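Local atomic coordinates of peptidase S15/CocE/NonD (PDB entry 4PF1), a protein that acts as an aminopeptidase, a serine peptidase with an alpha/beta-hydrolase fold that probably releases residues from the N termini of peptides. Residues N119-G124 against Q270-D275; D334-G339 against E344-G349; A544-P549 against Q589-N594; R462-R467 against V504-D509; A97-V102 against F359-L364. One frame throughout, in Å; residues are numbered along the deposited sequence.

How the contacts relate
The chain first opens contact 5 at residues 97-102, which closes only at 359-364 and thereby encloses most of the catalytic alpha/beta-hydrolase part. Contacts 1 and 2 are both nested inside that long loop and follow one another in series. Contact 1 joins two loop regions near helix 162-169, while contact 2 joins the two ends of a short hairpin, at the start of helix 347-365. Contact 5 uses the far end of the same helix and ties it to the N-terminal end of strand 100-105. Contacts 4 and 3 then follow, in that order, within the C-terminal non-catalytic domain. No loops cross. Contacts 3 and 5 lie farthest apart, their centres about 53 Å from each other.

Contact 1. Residues N119-G124 against Q270-D275; sequences NKPLTG and QQQAMD
Pro121 and Gln272 meet through carbon alone: Pro121 CB lies 4.1 Å from Gln272 CG, a light apolar touch where the two backbones come nearest. The polar part of the contact runs through a water. It donates one hydrogen to Asn119 O, at 2.7 Å, and the other to Gln272 OE1, also at 2.7 Å. Since both oxygens are acceptors and stand 3.9 Å apart, a direct bond is impossible and a double donor between them is the natural solution. Gln272 suits this role because its CG can pack on the proline while its amide reaches on to the water. The chain is extended beyond CG (chi2 180°), and the amide is further fixed by NE2, which bonds to Phe268 O. Asn119 has a left-handed backbone conformation (phi 47°), which asparagine tolerates well, and its N is held by the hydroxyl of Tyr162. Its side chain lies near, without touching, a probable Ser-His-Asp triad. Residues 119-124 belong to the loop between strand 100-105 and helix 133-147. Helix 162-169 joins the two sides, with Tyr165 OH bonded to Lys120 O and Met274, at the start of helix 274-279, packed on Tyr165, Leu168 and Met169.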
# COMPACT_ATOMS: atom_id res chain seq x y z
N ASN A 119 39.56 -3.03 -3.14
CA ASN A 119 39.87 -4.25 -2.38
C ASN A 119 41.38 -4.48 -2.33
O ASN A 119 41.86 -5.54 -2.74
CB ASN A 119 39.15 -5.48 -2.99
CG ASN A 119 37.65 -5.38 -2.99
OD1 ASN A 119 37.03 -5.16 -4.04
ND2 ASN A 119 37.03 -5.60 -1.83
N LYS A 120 42.13 -3.44 -1.90
CA LYS A 120 43.60 -3.44 -1.86
C LYS A 120 44.14 -4.78 -1.34
O LYS A 120 43.81 -5.18 -0.21
CB LYS A 120 44.12 -2.27 -1.00
CG LYS A 120 45.58 -1.95 -1.26
CD LYS A 120 46.10 -0.94 -0.27
CE LYS A 120 47.49 -0.48 -0.63
NZ LYS A 120 48.02 0.49 0.36
N PRO A 121 44.89 -5.53 -2.17
CA PRO A 121 45.41 -6.83 -1.72
C PRO A 121 46.62 -6.68 -0.80
O PRO A 121 47.11 -5.57 -0.61
CB PRO A 121 45.78 -7.54 -3.02
CG PRO A 121 46.12 -6.44 -3.97
CD PRO A 121 45.35 -5.22 -3.55
N LEU A 122 47.11 -7.81 -0.24
CA LEU A 122 48.29 -7.83 0.62
C LEU A 122 49.53 -7.38 -0.14
O LEU A 122 49.60 -7.59 -1.36
CB LEU A 122 48.54 -9.25 1.16
CG LEU A 122 47.61 -9.79 2.25
CD1 LEU A 122 48.06 -11.15 2.69
CD2 LEU A 122 47.56 -8.86 3.47
N THR A 123 50.53 -6.83 0.57
CA THR A 123 51.80 -6.41 -0.03
C THR A 123 52.42 -7.60 -0.77
O THR A 123 52.42 -8.72 -0.26
CB THR A 123 52.77 -5.83 1.02
OG1 THR A 123 53.02 -6.80 2.04
CG2 THR A 123 52.27 -4.53 1.64
N GLY A 124 52.86 -7.35 -2.00
CA GLY A 124 53.44 -8.37 -2.87
C GLY A 124 53.41 -7.99 -4.33
O GLY A 124 53.59 -6.82 -4.67
N GLN A 270 43.53 -14.84 -9.51
CA GLN A 270 43.97 -16.02 -8.76
C GLN A 270 44.70 -15.63 -7.46
O GLN A 270 44.46 -16.24 -6.42
CB GLN A 270 44.87 -16.92 -9.63
CG GLN A 270 44.11 -17.63 -10.75
CD GLN A 270 44.99 -18.59 -11.51
OE1 GLN A 270 45.35 -19.65 -11.01
NE2 GLN A 270 45.32 -18.24 -12.75
N GLN A 271 45.55 -14.58 -7.52
CA GLN A 271 46.32 -14.08 -6.37
C GLN A 271 45.45 -13.33 -5.34
O GLN A 271 45.88 -13.15 -4.20
CB GLN A 271 47.45 -13.15 -6.84
CG GLN A 271 48.67 -13.88 -7.40
CD GLN A 271 49.70 -12.91 -7.93
OE1 GLN A 271 50.19 -12.02 -7.22
NE2 GLN A 271 50.06 -13.07 -9.19
N GLN A 272 44.26 -12.85 -5.76
CA GLN A 272 43.38 -12.07 -4.88
C GLN A 272 42.26 -12.90 -4.22
O GLN A 272 41.58 -12.39 -3.33
CB GLN A 272 42.76 -10.90 -5.65
CG GLN A 272 43.71 -9.73 -5.83
CD GLN A 272 43.06 -8.61 -6.58
OE1 GLN A 272 42.55 -7.65 -5.99
NE2 GLN A 272 43.04 -8.71 -7.89
N ALA A 273 42.08 -14.18 -4.64
CA ALA A 273 41.05 -15.06 -4.06
C ALA A 273 41.30 -15.25 -2.56
O ALA A 273 42.35 -15.78 -2.17
CB ALA A 273 41.04 -16.40 -4.78
N MET A 274 40.39 -14.72 -1.73
CA MET A 274 40.50 -14.71 -0.28
C MET A 274 40.53 -16.10 0.34
O MET A 274 41.21 -16.29 1.35
CB MET A 274 39.37 -13.88 0.35
CG MET A 274 39.47 -12.40 0.00
SD MET A 274 41.06 -11.69 0.51
CE MET A 274 40.67 -11.29 2.22
N ASP A 275 39.82 -17.08 -0.25
CA ASP A 275 39.82 -18.46 0.22
C ASP A 275 41.20 -19.10 0.01
O ASP A 275 41.71 -19.76 0.91
CB ASP A 275 38.72 -19.29 -0.48
CG ASP A 275 38.87 -19.39 -1.99
OD1 ASP A 275 38.91 -18.33 -2.66
OD2 ASP A 275 38.95 -20.52 -2.50
O HOH W 1 41.70 -8.17 -3.46

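Contact 2. Residues D334-G339 against E344-G349; sequences DARSLG and EGDTGG
The carboxylate of Asp346 is approached at OD1 from both faces. Ala335 N donates to Asp346 OD1 from one face at 2.8 Å, 44° out of the carboxylate plane. Gly349 N comes from the opposite face, 3.0 Å from Asp346 OD1; Asp346 is at the N-cap of helix 347-365, and this second bond is its capping bond. CG anti to N (chi1 177°) sets the aspartate between the helix start and the 334-339 backbone. The Arg336 guanidinium has Asp346 CB over the centre of one face, 4.0 Å above its plane, but with two conformers this packing is less certain. In the conformer described, Arg336 NH2 is 4.4 Å from Asp346 OD2, which lies well out of the guanidinium plane: no salt bridge, at most a probable charge attraction. Ala335 O takes two donors: Thr347 OG1 at 2.8 Å, in the carbonyl plane on a lone pair, and Thr347 N at 3.3 Å, above that plane. Threonine suits by offering both, its hydroxyl also hydrogen-bonded to Trp326 NE1. The segments flank the antiparallel hairpin 337-338/341-342. Asp346 N donates to Glu344 OE2 of the second subunit. Two N-H donors and the helix N terminus would probably favour a charged Asp346.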
# COMPACT_ATOMS: atom_id res chain seq x y z
N ASP A 334 16.92 -7.22 10.27
CA ASP A 334 15.73 -8.05 10.45
C ASP A 334 15.54 -8.96 9.24
O ASP A 334 15.80 -8.54 8.10
CB ASP A 334 14.49 -7.18 10.67
CG ASP A 334 14.21 -6.24 9.51
OD1 ASP A 334 15.06 -5.37 9.23
OD2 ASP A 334 13.16 -6.42 8.84
N ALA A 335 15.10 -10.21 9.46
CA ALA A 335 14.86 -11.14 8.37
C ALA A 335 13.71 -12.10 8.69
O ALA A 335 13.92 -13.30 8.91
CB ALA A 335 16.13 -11.92 8.04
N ARG A 336 12.48 -11.55 8.73
CA ARG A 336 11.26 -12.33 8.99
C ARG A 336 10.76 -12.96 7.70
O ARG A 336 10.13 -14.01 7.73
CB ARG A 336 10.16 -11.45 9.59
CG ARG A 336 10.39 -11.06 11.04
CD ARG A 336 9.34 -10.10 11.53
NE ARG A 336 9.65 -9.59 12.87
CZ ARG A 336 10.36 -8.49 13.10
NH1 ARG A 336 10.84 -7.78 12.10
NH2 ARG A 336 10.60 -8.11 14.35
N SER A 337 11.01 -12.28 6.57
CA SER A 337 10.56 -12.70 5.25
C SER A 337 11.54 -12.25 4.17
O SER A 337 12.47 -11.50 4.47
CB SER A 337 9.17 -12.13 4.96
OG SER A 337 9.20 -10.71 4.89
N LEU A 338 11.33 -12.71 2.92
CA LEU A 338 12.10 -12.33 1.73
C LEU A 338 11.21 -12.51 0.52
O LEU A 338 10.97 -13.65 0.09
CB LEU A 338 13.41 -13.12 1.60
CG LEU A 338 14.29 -12.72 0.40
CD1 LEU A 338 14.90 -11.34 0.58
CD2 LEU A 338 15.36 -13.73 0.17
N GLY A 339 10.67 -11.41 0.01
CA GLY A 339 9.70 -11.44 -1.07
C GLY A 339 8.43 -12.12 -0.59
O GLY A 339 7.91 -11.78 0.47
N GLU A 344 10.31 -18.36 10.09
CA GLU A 344 9.81 -18.45 11.46
C GLU A 344 10.48 -17.42 12.38
O GLU A 344 11.50 -17.71 13.02
CB GLU A 344 9.97 -19.88 12.01
CG GLU A 344 8.86 -20.82 11.55
CD GLU A 344 7.50 -20.56 12.17
OE1 GLU A 344 7.29 -20.98 13.33
OE2 GLU A 344 6.65 -19.94 11.49
N GLY A 345 9.90 -16.22 12.40
CA GLY A 345 10.38 -15.11 13.21
C GLY A 345 11.53 -14.36 12.58
O GLY A 345 11.93 -14.65 11.44
N ASP A 346 12.09 -13.38 13.31
CA ASP A 346 13.23 -12.60 12.85
C ASP A 346 14.51 -13.44 12.99
O ASP A 346 15.16 -13.41 14.04
CB ASP A 346 13.33 -11.25 13.61
CG ASP A 346 14.53 -10.39 13.25
OD1 ASP A 346 15.21 -10.71 12.25
OD2 ASP A 346 14.80 -9.42 13.98
N THR A 347 14.85 -14.19 11.93
CA THR A 347 16.02 -15.08 11.87
C THR A 347 17.34 -14.30 11.99
O THR A 347 18.32 -14.84 12.52
CB THR A 347 15.99 -15.92 10.58
OG1 THR A 347 16.07 -15.05 9.46
CG2 THR A 347 14.75 -16.80 10.48
N GLY A 348 17.35 -13.07 11.48
CA GLY A 348 18.51 -12.18 11.53
C GLY A 348 18.82 -11.75 12.95
O GLY A 348 19.92 -12.00 13.45
N GLY A 349 17.81 -11.18 13.60
CA GLY A 349 17.88 -10.77 15.01
C GLY A 349 18.11 -11.95 15.95
O GLY A 349 18.83 -11.80 16.94

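Contact 3. Residues A544-P549 against Q589-N594; sequences AKPLVP and QTFVPN
Phe591 turns one face of its ring to Pro546 where two surface loops of the C-terminal non-catalytic beta domain meet, in a CH-pi contact between proline and aromatic ring. Following the phenylalanine outward, Phe591 CB lies 3.7 Å from Pro546 CB. The next atom, Phe591 CG, comes still nearer to the same carbon, at 3.6 Å. CG stands anti to the backbone N (chi1 -173°), which carries the ring across to the 544-549 loop. There the ring runs back along that loop's backbone: Phe591 CD1 lies 3.6 Å from Pro546 CA, and CE1 is 3.7 Å from Lys545 C. The methyl of Ala544 approaches the same rim, its CB 4.1 Å from Phe591 CE1. At the tip, Phe591 CZ reaches to 3.7 Å from Ala544 O. Residue types fit the place: a flat, apolar ring can meet both the saturated pyrrolidine and the peptide groups before it, while alanine is small enough to let the tip close in. Lys545 turns its CB away from the 589-594 loop, as suits an exposed residue. Farther out, Arg536 packs against both Ala544 and Phe591, and Phe591 N bonds to Ser499 OG. Pro546 CD stands 4.1 Å from the centroid of the Phe591 ring, only 6° off the ring normal.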
# COMPACT_ATOMS: atom_id res chain seq x y z
N ALA A 544 40.77 -18.15 -22.31
CA ALA A 544 39.54 -18.18 -23.10
C ALA A 544 39.77 -19.01 -24.37
O ALA A 544 40.70 -18.73 -25.14
CB ALA A 544 39.11 -16.76 -23.46
N LYS A 545 38.95 -20.05 -24.57
CA LYS A 545 39.04 -20.95 -25.72
C LYS A 545 37.70 -21.02 -26.47
O LYS A 545 36.65 -21.08 -25.83
CB LYS A 545 39.49 -22.35 -25.29
CG LYS A 545 40.99 -22.47 -25.06
CD LYS A 545 41.35 -23.77 -24.35
CE LYS A 545 42.84 -23.99 -24.26
NZ LYS A 545 43.33 -24.91 -25.31
N PRO A 546 37.71 -21.02 -27.83
CA PRO A 546 36.43 -21.09 -28.56
C PRO A 546 35.76 -22.46 -28.46
O PRO A 546 36.45 -23.48 -28.29
CB PRO A 546 36.83 -20.78 -30.00
CG PRO A 546 38.25 -21.19 -30.10
CD PRO A 546 38.86 -20.94 -28.75
N LEU A 547 34.43 -22.49 -28.56
CA LEU A 547 33.67 -23.74 -28.58
C LEU A 547 33.62 -24.28 -30.00
O LEU A 547 33.47 -23.50 -30.94
CB LEU A 547 32.23 -23.55 -28.04
CG LEU A 547 32.08 -22.95 -26.62
CD1 LEU A 547 30.63 -22.64 -26.32
CD2 LEU A 547 32.66 -23.88 -25.56
N VAL A 548 33.77 -25.61 -30.16
CA VAL A 548 33.68 -26.24 -31.48
C VAL A 548 32.20 -26.21 -31.89
O VAL A 548 31.35 -26.71 -31.14
CB VAL A 548 34.28 -27.68 -31.50
CG1 VAL A 548 34.06 -28.35 -32.86
CG2 VAL A 548 35.76 -27.66 -31.14
N PRO A 549 31.85 -25.56 -33.03
CA PRO A 549 30.43 -25.48 -33.42
C PRO A 549 29.79 -26.85 -33.63
O PRO A 549 30.43 -27.76 -34.17
CB PRO A 549 30.46 -24.67 -34.72
CG PRO A 549 31.76 -23.95 -34.70
CD PRO A 549 32.71 -24.87 -34.02
N GLN A 589 28.10 -15.08 -28.85
CA GLN A 589 27.80 -16.42 -29.38
C GLN A 589 28.70 -16.75 -30.60
O GLN A 589 28.54 -17.79 -31.24
CB GLN A 589 26.30 -16.65 -29.63
CG GLN A 589 25.49 -16.50 -28.33
CD GLN A 589 24.03 -16.84 -28.39
OE1 GLN A 589 23.41 -17.11 -27.36
NE2 GLN A 589 23.41 -16.76 -29.56
N THR A 590 29.70 -15.88 -30.84
CA THR A 590 30.83 -16.08 -31.75
C THR A 590 32.04 -15.72 -30.92
O THR A 590 31.96 -14.79 -30.11
CB THR A 590 30.72 -15.28 -33.08
OG1 THR A 590 30.87 -13.88 -32.83
CG2 THR A 590 29.43 -15.56 -33.85
N PHE A 591 33.15 -16.46 -31.06
CA PHE A 591 34.34 -16.20 -30.24
C PHE A 591 35.05 -14.90 -30.63
O PHE A 591 35.41 -14.69 -31.79
CB PHE A 591 35.33 -17.38 -30.29
CG PHE A 591 36.49 -17.23 -29.34
CD1 PHE A 591 36.35 -17.51 -27.98
CD2 PHE A 591 37.73 -16.78 -29.79
CE1 PHE A 591 37.42 -17.36 -27.10
CE2 PHE A 591 38.80 -16.62 -28.90
CZ PHE A 591 38.64 -16.92 -27.56
N VAL A 592 35.26 -14.03 -29.62
CA VAL A 592 35.99 -12.76 -29.73
C VAL A 592 37.11 -12.75 -28.66
O VAL A 592 36.96 -13.43 -27.64
CB VAL A 592 35.07 -11.50 -29.61
CG1 VAL A 592 34.09 -11.42 -30.78
CG2 VAL A 592 34.33 -11.44 -28.27
N PRO A 593 38.24 -12.02 -28.85
CA PRO A 593 39.30 -12.04 -27.82
C PRO A 593 38.83 -11.49 -26.47
O PRO A 593 39.20 -12.03 -25.42
CB PRO A 593 40.41 -11.17 -28.43
CG PRO A 593 40.12 -11.15 -29.89
CD PRO A 593 38.63 -11.18 -30.00
N ASN A 594 37.99 -10.43 -26.49
CA ASN A 594 37.47 -9.79 -25.28
C ASN A 594 36.01 -9.38 -25.49
O ASN A 594 35.72 -8.54 -26.34
CB ASN A 594 38.35 -8.57 -24.92
CG ASN A 594 38.25 -8.14 -23.47
OD1 ASN A 594 37.30 -8.46 -22.75
ND2 ASN A 594 39.24 -7.40 -23.01

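Contact 4. Residues R462-R467 against V504-D509; sequences RHTASR and VVKIID
Lys506 NZ, facing Thr464, is gripped by three glutamine side-chain oxygens, those of Gln461, Gln575 and Gln577. The threonine and the lysine reach toward each other tip to tip, with Lys506 NZ 3.1 Å from Thr464 OG1, yet the angle is too poor for a hydrogen bond. They instead share surroundings: Thr464 OG1 lies within hydrogen-bonding reach of both Gln575 OE1, which also receives Lys506 NZ, and Gln461 O, two acceptors that its single proton can serve only by turns. Lysine suits this buried place because its long chain, extended beyond CG (chi2 180°), carries the ammonium from the strand to the helix, where amide oxygens can probably stabilise its charge. Threonine combines a hydroxyl for that polar cluster with a methyl: its CG2 lies 3.4 Å above the plane of the neighbouring His463 ring, toward the rim. Just beyond, the turn meets the third subunit, where Ser466 O accepts from Arg467 NH2 of that chain. Gln575 and Gln577 belong to strand 571-577, beside strand 502-510. The short helix 462-465, linked through buried polar ends, lies against the four-stranded antiparallel sheet 471-474, 571-577, 502-510, 525-534 of the C-terminal non-catalytic domain found in S15-family peptidases.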
# COMPACT_ATOMS: atom_id res chain seq x y z
N ARG A 462 8.14 -17.94 -13.75
CA ARG A 462 7.08 -18.25 -14.73
C ARG A 462 7.23 -17.41 -16.01
O ARG A 462 6.85 -17.88 -17.09
CB ARG A 462 5.69 -18.05 -14.11
CG ARG A 462 5.13 -19.30 -13.43
CD ARG A 462 3.73 -19.10 -12.88
NE ARG A 462 3.72 -18.16 -11.75
CZ ARG A 462 2.78 -18.12 -10.82
NH1 ARG A 462 1.76 -18.97 -10.85
NH2 ARG A 462 2.85 -17.24 -9.83
N HIS A 463 7.81 -16.17 -15.90
CA HIS A 463 7.99 -15.26 -17.04
C HIS A 463 8.98 -15.81 -18.08
O HIS A 463 8.82 -15.54 -19.27
CB HIS A 463 8.38 -13.84 -16.57
CG HIS A 463 9.80 -13.68 -16.10
ND1 HIS A 463 10.77 -13.11 -16.92
CD2 HIS A 463 10.34 -13.93 -14.89
CE1 HIS A 463 11.87 -13.07 -16.18
NE2 HIS A 463 11.67 -13.56 -14.96
N THR A 464 9.95 -16.62 -17.64
CA THR A 464 10.92 -17.26 -18.54
C THR A 464 10.43 -18.65 -18.95
O THR A 464 10.83 -19.15 -20.00
CB THR A 464 12.31 -17.32 -17.89
OG1 THR A 464 12.21 -17.90 -16.60
CG2 THR A 464 12.97 -15.97 -17.80
N ALA A 465 9.57 -19.29 -18.12
CA ALA A 465 9.05 -20.64 -18.37
C ALA A 465 8.30 -20.76 -19.70
O ALA A 465 8.42 -21.79 -20.37
CB ALA A 465 8.15 -21.07 -17.23
N SER A 466 7.52 -19.73 -20.09
CA SER A 466 6.72 -19.75 -21.32
C SER A 466 7.53 -19.32 -22.55
O SER A 466 7.03 -19.44 -23.67
CB SER A 466 5.49 -18.87 -21.18
OG SER A 466 5.85 -17.51 -21.01
N ARG A 467 8.77 -18.82 -22.35
CA ARG A 467 9.63 -18.33 -23.43
C ARG A 467 10.19 -19.47 -24.28
O ARG A 467 10.61 -20.49 -23.74
CB ARG A 467 10.78 -17.49 -22.88
CG ARG A 467 10.37 -16.09 -22.42
CD ARG A 467 11.57 -15.30 -21.94
NE ARG A 467 12.49 -14.96 -23.03
CZ ARG A 467 12.60 -13.75 -23.58
NH1 ARG A 467 11.87 -12.74 -23.11
NH2 ARG A 467 13.45 -13.54 -24.57
N VAL A 504 22.99 -20.60 -18.39
CA VAL A 504 22.33 -20.28 -17.13
C VAL A 504 21.56 -21.52 -16.67
O VAL A 504 20.74 -22.04 -17.43
CB VAL A 504 21.39 -19.05 -17.25
CG1 VAL A 504 20.72 -18.72 -15.92
CG2 VAL A 504 22.12 -17.83 -17.80
N VAL A 505 21.83 -22.00 -15.45
CA VAL A 505 21.13 -23.15 -14.89
C VAL A 505 20.40 -22.69 -13.63
O VAL A 505 21.01 -22.12 -12.74
CB VAL A 505 22.07 -24.37 -14.60
CG1 VAL A 505 21.29 -25.53 -13.99
CG2 VAL A 505 22.79 -24.82 -15.87
N LYS A 506 19.07 -22.93 -13.58
CA LYS A 506 18.25 -22.54 -12.42
C LYS A 506 17.58 -23.74 -11.78
O LYS A 506 17.00 -24.57 -12.48
CB LYS A 506 17.15 -21.55 -12.82
CG LYS A 506 17.57 -20.36 -13.66
CD LYS A 506 16.33 -19.53 -13.95
CE LYS A 506 16.50 -18.64 -15.13
NZ LYS A 506 15.18 -18.20 -15.67
N ILE A 507 17.61 -23.82 -10.43
CA ILE A 507 16.86 -24.82 -9.66
C ILE A 507 15.68 -24.09 -9.06
O ILE A 507 15.85 -23.03 -8.46
CB ILE A 507 17.73 -25.56 -8.60
CG1 ILE A 507 18.73 -26.51 -9.27
CG2 ILE A 507 16.83 -26.33 -7.58
CD1 ILE A 507 19.80 -26.98 -8.38
N ILE A 508 14.48 -24.62 -9.26
CA ILE A 508 13.26 -23.96 -8.82
C ILE A 508 12.36 -24.90 -8.00
O ILE A 508 12.25 -26.09 -8.31
CB ILE A 508 12.52 -23.41 -10.09
CG1 ILE A 508 13.22 -22.16 -10.67
CG2 ILE A 508 11.02 -23.16 -9.85
CD1 ILE A 508 13.34 -22.17 -12.18
N ASP A 509 11.70 -24.33 -6.98
CA ASP A 509 10.68 -25.02 -6.22
C ASP A 509 9.34 -24.52 -6.74
O ASP A 509 9.01 -23.35 -6.53
CB ASP A 509 10.83 -24.78 -4.70
CG ASP A 509 9.77 -25.47 -3.84
OD1 ASP A 509 8.60 -25.54 -4.27
OD2 ASP A 509 10.11 -25.89 -2.72

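Contact 5. Residues A97-V102 against F359-L364; sequences ARYIIV and FLDHYL
Tyr99 meets Asp361, Leu360 and Leu364 on the last turns of helix 347-365, and the turn just before it delivers it there. Arg98 takes a positive phi (65°) and closes a Schellman motif that ends helix 92-96 and redirects the chain into strand 100-105. Tyr99 then reaches the helix with its hydroxyl end. Its CG is anti to the carbonyl carbon (chi1 -84°), which sends the phenol toward the helix. Tyr99 OH donates to Asp361 OD1 at 2.7 Å, coming from above the carboxylate plane, which is turned 67° from the ring. Asp361 OD1 also takes a bond from Gln357 NE2, so two donors hold that oxygen. Tyrosine fits because its ring carbons are apolar while its hydroxyl is polar: Leu364 CD1 lies 3.6 Å from Tyr99 CE2, the two side chains crossing at about a right angle, and Leu360 CB is 3.7 Å from Tyr99 OH, near the ring plane. Pro61 of strand 60-67 packs on both Tyr99 and Leu364. From Ile100 onward, strand 100-105 runs between strands 46-54 and 60-67 of the central sheet. A helix packed at the end of a strand of this mostly parallel sheet is the layered arrangement of the alpha/beta-hydrolase fold.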
# COMPACT_ATOMS: atom_id res chain seq x y z
N ALA A 97 24.98 -4.35 24.64
CA ALA A 97 25.98 -4.89 25.56
C ALA A 97 26.96 -3.79 26.03
O ALA A 97 27.81 -4.04 26.88
CB ALA A 97 26.75 -6.02 24.89
N ARG A 98 26.81 -2.57 25.46
CA ARG A 98 27.60 -1.37 25.76
C ARG A 98 29.09 -1.53 25.38
O ARG A 98 29.98 -1.08 26.10
CB ARG A 98 27.42 -0.93 27.23
CG ARG A 98 25.96 -0.63 27.59
CD ARG A 98 25.77 -0.29 29.05
NE ARG A 98 26.24 1.06 29.36
CZ ARG A 98 27.09 1.35 30.34
NH1 ARG A 98 27.46 2.60 30.56
NH2 ARG A 98 27.57 0.38 31.12
N TYR A 99 29.34 -2.12 24.19
CA TYR A 99 30.67 -2.23 23.60
C TYR A 99 31.08 -0.87 23.07
O TYR A 99 30.21 -0.04 22.80
CB TYR A 99 30.65 -3.22 22.40
CG TYR A 99 30.79 -4.70 22.71
CD1 TYR A 99 30.26 -5.24 23.88
CD2 TYR A 99 31.33 -5.57 21.77
CE1 TYR A 99 30.34 -6.61 24.14
CE2 TYR A 99 31.40 -6.94 22.02
CZ TYR A 99 30.91 -7.46 23.20
OH TYR A 99 31.01 -8.80 23.46
N ILE A 100 32.37 -0.67 22.82
CA ILE A 100 32.82 0.53 22.12
C ILE A 100 32.71 0.20 20.63
O ILE A 100 33.22 -0.84 20.20
CB ILE A 100 34.25 0.97 22.56
CG1 ILE A 100 34.22 1.62 23.97
CG2 ILE A 100 34.87 1.93 21.53
CD1 ILE A 100 35.51 1.45 24.78
N ILE A 101 31.95 1.00 19.87
CA ILE A 101 31.74 0.74 18.45
C ILE A 101 32.61 1.71 17.63
O ILE A 101 32.50 2.93 17.79
CB ILE A 101 30.24 0.81 18.06
CG1 ILE A 101 29.41 -0.19 18.91
CG2 ILE A 101 30.04 0.55 16.55
CD1 ILE A 101 28.04 0.24 19.23
N VAL A 102 33.49 1.15 16.79
CA VAL A 102 34.44 1.93 16.00
C VAL A 102 34.26 1.67 14.50
O VAL A 102 34.30 0.52 14.06
CB VAL A 102 35.91 1.66 16.45
CG1 VAL A 102 36.90 2.45 15.59
CG2 VAL A 102 36.12 1.98 17.92
N PHE A 359 29.07 -15.52 21.24
CA PHE A 359 30.37 -15.80 20.62
C PHE A 359 31.36 -14.69 20.99
O PHE A 359 32.44 -14.98 21.52
CB PHE A 359 30.22 -15.92 19.08
CG PHE A 359 31.51 -15.96 18.29
CD1 PHE A 359 32.24 -17.14 18.15
CD2 PHE A 359 31.99 -14.82 17.64
CE1 PHE A 359 33.41 -17.17 17.40
CE2 PHE A 359 33.17 -14.85 16.89
CZ PHE A 359 33.87 -16.03 16.78
N LEU A 360 30.97 -13.42 20.76
CA LEU A 360 31.79 -12.24 21.06
C LEU A 360 32.02 -12.07 22.56
O LEU A 360 33.15 -11.83 22.97
CB LEU A 360 31.15 -10.96 20.49
CG LEU A 360 31.02 -10.87 18.96
CD1 LEU A 360 30.17 -9.68 18.56
CD2 LEU A 360 32.39 -10.79 18.28
N ASP A 361 30.95 -12.23 23.38
CA ASP A 361 31.04 -12.07 24.84
C ASP A 361 32.02 -13.07 25.46
O ASP A 361 32.73 -12.70 26.40
CB ASP A 361 29.66 -12.19 25.50
CG ASP A 361 28.77 -10.98 25.30
OD1 ASP A 361 29.30 -9.85 25.24
OD2 ASP A 361 27.53 -11.16 25.27
N HIS A 362 32.10 -14.30 24.93
CA HIS A 362 33.02 -15.31 25.45
C HIS A 362 34.49 -14.90 25.23
O HIS A 362 35.28 -14.98 26.16
CB HIS A 362 32.76 -16.70 24.85
CG HIS A 362 33.85 -17.69 25.15
ND1 HIS A 362 34.11 -18.10 26.44
CD2 HIS A 362 34.77 -18.23 24.32
CE1 HIS A 362 35.16 -18.91 26.36
NE2 HIS A 362 35.59 -19.03 25.11
N TYR A 363 34.86 -14.49 24.00
CA TYR A 363 36.24 -14.15 23.67
C TYR A 363 36.64 -12.73 24.10
O TYR A 363 37.84 -12.45 24.21
CB TYR A 363 36.50 -14.31 22.16
CG TYR A 363 36.44 -15.75 21.68
CD1 TYR A 363 37.43 -16.67 22.04
CD2 TYR A 363 35.43 -16.18 20.82
CE1 TYR A 363 37.38 -17.99 21.60
CE2 TYR A 363 35.37 -17.49 20.37
CZ TYR A 363 36.36 -18.40 20.75
OH TYR A 363 36.31 -19.70 20.30
N LEU A 364 35.67 -11.84 24.34
CA LEU A 364 35.98 -10.44 24.69
C LEU A 364 35.69 -10.08 26.16
O LEU A 364 36.20 -9.07 26.63
CB LEU A 364 35.21 -9.48 23.77
CG LEU A 364 35.49 -9.58 22.27
CD1 LEU A 364 34.36 -8.95 21.48
CD2 LEU A 364 36.82 -8.95 21.89